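Local coordinates for protein multicopper oxidase (Arthrobacter sp. FB24, PDB 3GDC) that probably oxidises phenolic, laccase-type substrates and passes the electrons to dioxygen through bound copper ions, at residues A[178-183]-A[213-218]. Numbering follows the deposited sequence.
Sequences DDNEFY and LEYDPI. With CA (calcium ion), chain H.
Asp216 OD2 accepts a hydrogen bond from the phenol of Tyr183, OH to OD2 2.8 Å, and a water that in turn accepts from Asn180 N at 2.8 Å also donates to it, though that water has other acceptors within reach. The contact joins a calcium-binding loop, which ends in a classic beta bulge at Glu181 and Phe182 opposite Tyr172, to the loop between strands 205-211 and 218-223 of a cupredoxin-type domain. The phenol reaches OD2 on the syn side, 33° out of the carboxylate plane, while OD2 itself lies at the edge of the Tyr183 ring. That ring also stacks on Phe275, and its CE1 packs against Leu213 CD1 at 3.7 Å, so apolar neighbours border this polar junction. Tyr183 CG sits anti to its carbonyl carbon (chi1 -60°), which directs the phenol to Asp216. Asn180 pushes its amide up to the edge of the Tyr215 ring, the two planes 63° apart. The calcium-binding loop holds its ion through Asp179 O and OD1 and both carboxylate oxygens of Glu181, with Asn173, Asp175 and Gly176 completing the site. On the other segment, Glu214 OE1 is hydrogen-bonded to Thr273 OG1 of the second subunit. Folding back, Glu214 lays its CG 3.5 Å above the Tyr215 ring plane, over the centre, and Glu214 OE2 accepts a hydrogen bond from the backbone N of Tyr215, 2.8 Å away.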
loop_
_atom_site.group_PDB
_atom_site.type_symbol
_atom_site.label_atom_id
_atom_site.label_comp_id
_atom_site.label_asym_id
_atom_site.label_seq_id
_atom_site.Cartn_x
_atom_site.Cartn_y
_atom_site.Cartn_z
ATOM N N ASP A 178 14.801 -1.232 16.545
ATOM C CA ASP A 178 13.834 -0.674 15.604
ATOM C C ASP A 178 12.851 -1.734 15.127
ATOM O O ASP A 178 12.292 -1.630 14.033
ATOM C CB ASP A 178 14.572 -0.051 14.408
ATOM C CG ASP A 178 15.196 -1.100 13.477
ATOM O OD1 ASP A 178 15.554 -2.210 13.943
ATOM O OD2 ASP A 178 15.330 -0.808 12.265
ATOM N N ASP A 179 12.645 -2.754 15.957
ATOM C CA ASP A 179 11.812 -3.893 15.590
ATOM C C ASP A 179 10.780 -4.244 16.651
ATOM O O ASP A 179 10.987 -4.004 17.842
ATOM C CB ASP A 179 12.675 -5.126 15.256
ATOM C CG ASP A 179 13.603 -5.556 16.401
ATOM O OD1 ASP A 179 13.747 -4.842 17.424
ATOM O OD2 ASP A 179 14.209 -6.646 16.270
ATOM N N ASN A 180 9.666 -4.807 16.203
ATOM C CA ASN A 180 8.628 -5.299 17.100
ATOM C C ASN A 180 8.837 -6.765 17.427
ATOM O O ASN A 180 9.320 -7.524 16.585
ATOM C CB ASN A 180 7.263 -5.119 16.455
ATOM C CG ASN A 180 6.893 -3.657 16.297
ATOM O OD1 ASN A 180 6.607 -3.188 15.193
ATOM N ND2 ASN A 180 6.925 -2.926 17.402
ATOM N N GLU A 181 8.443 -7.157 18.631
ATOM C CA GLU A 181 8.543 -8.551 19.086
ATOM C C GLU A 181 7.177 -9.230 19.120
ATOM O O GLU A 181 7.069 -10.460 18.955
ATOM C CB GLU A 181 9.210 -8.607 20.464
ATOM C CG GLU A 181 10.734 -8.424 20.436
ATOM C CD GLU A 181 11.179 -7.060 19.947
ATOM O OE1 GLU A 181 10.837 -6.051 20.599
ATOM O OE2 GLU A 181 11.895 -6.982 18.917
ATOM N N PHE A 182 6.128 -8.427 19.330
ATOM C CA PHE A 182 4.752 -8.924 19.293
ATOM C C PHE A 182 3.819 -7.971 18.546
ATOM O O PHE A 182 4.137 -6.793 18.343
ATOM C CB PHE A 182 4.204 -9.155 20.704
ATOM C CG PHE A 182 5.011 -10.143 21.506
ATOM C CD1 PHE A 182 4.806 -11.511 21.349
ATOM C CD2 PHE A 182 5.992 -9.702 22.381
ATOM C CE1 PHE A 182 5.573 -12.434 22.076
ATOM C CE2 PHE A 182 6.764 -10.620 23.110
ATOM C CZ PHE A 182 6.544 -11.983 22.953
ATOM N N TYR A 183 2.671 -8.504 18.149
ATOM C CA TYR A 183 1.652 -7.751 17.398
ATOM C C TYR A 183 0.295 -8.081 17.968
ATOM O O TYR A 183 0.097 -9.154 18.537
ATOM C CB TYR A 183 1.700 -8.115 15.911
ATOM C CG TYR A 183 3.032 -7.807 15.259
ATOM C CD1 TYR A 183 3.230 -6.616 14.572
ATOM C CD2 TYR A 183 4.111 -8.704 15.352
ATOM C CE1 TYR A 183 4.457 -6.318 13.970
ATOM C CE2 TYR A 183 5.341 -8.415 14.767
ATOM C CZ TYR A 183 5.509 -7.219 14.077
ATOM O OH TYR A 183 6.715 -6.934 13.481
ATOM N N LEU A 213 0.553 0.603 13.925
ATOM C CA LEU A 213 1.807 -0.129 14.000
ATOM C C LEU A 213 3.028 0.744 13.691
ATOM O O LEU A 213 3.120 1.361 12.634
ATOM C CB LEU A 213 1.762 -1.356 13.078
ATOM C CG LEU A 213 3.029 -2.201 12.975
ATOM C CD1 LEU A 213 3.373 -2.825 14.328
ATOM C CD2 LEU A 213 2.769 -3.273 11.923
ATOM N N GLU A 214 3.949 0.800 14.640
ATOM C CA GLU A 214 5.183 1.543 14.469
ATOM C C GLU A 214 6.277 0.604 13.937
ATOM O O GLU A 214 6.159 -0.632 14.050
ATOM C CB GLU A 214 5.593 2.184 15.808
ATOM C CG GLU A 214 6.821 3.099 15.745
ATOM C CD GLU A 214 6.673 4.175 14.679
ATOM O OE1 GLU A 214 6.017 5.196 14.978
ATOM O OE2 GLU A 214 7.180 3.977 13.543
ATOM N N TYR A 215 7.304 1.203 13.323
ATOM C CA TYR A 215 8.523 0.510 12.849
ATOM C C TYR A 215 8.330 -0.221 11.511
ATOM O O TYR A 215 9.041 0.059 10.537
ATOM C CB TYR A 215 9.130 -0.397 13.944
ATOM C CG TYR A 215 9.394 0.324 15.259
ATOM C CD1 TYR A 215 10.382 1.303 15.355
ATOM C CD2 TYR A 215 8.653 0.022 16.404
ATOM C CE1 TYR A 215 10.614 1.973 16.550
ATOM C CE2 TYR A 215 8.879 0.693 17.609
ATOM C CZ TYR A 215 9.863 1.659 17.673
ATOM O OH TYR A 215 10.098 2.323 18.860
ATOM N N ASP A 216 7.372 -1.143 11.459
ATOM C CA ASP A 216 7.023 -1.829 10.212
ATOM C C ASP A 216 6.200 -0.899 9.315
ATOM O O ASP A 216 5.246 -0.282 9.784
ATOM C CB ASP A 216 6.235 -3.103 10.512
ATOM C CG ASP A 216 7.052 -4.133 11.279
ATOM O OD1 ASP A 216 7.993 -4.711 10.684
ATOM O OD2 ASP A 216 6.741 -4.379 12.464
ATOM N N PRO A 217 6.558 -0.797 8.020
ATOM C CA PRO A 217 5.904 0.209 7.172
ATOM C C PRO A 217 4.440 -0.066 6.795
ATOM O O PRO A 217 3.717 0.871 6.463
ATOM C CB PRO A 217 6.782 0.235 5.912
ATOM C CG PRO A 217 7.413 -1.125 5.862
ATOM C CD PRO A 217 7.584 -1.570 7.287
ATOM N N ILE A 218 4.004 -1.326 6.830
ATOM C CA ILE A 218 2.637 -1.634 6.405
ATOM C C ILE A 218 2.037 -2.789 7.200
ATOM O O ILE A 218 2.742 -3.718 7.616
ATOM C CB ILE A 218 2.541 -1.865 4.860
ATOM C CG1 ILE A 218 1.084 -1.820 4.368
ATOM C CG2 ILE A 218 3.230 -3.172 4.448
ATOM C CD1 ILE A 218 0.917 -1.362 2.919
HETATM CA CA CA H . 12.646 -4.640 19.492
HETATM O O HOH W 1 9.570 -5.038 13.382
#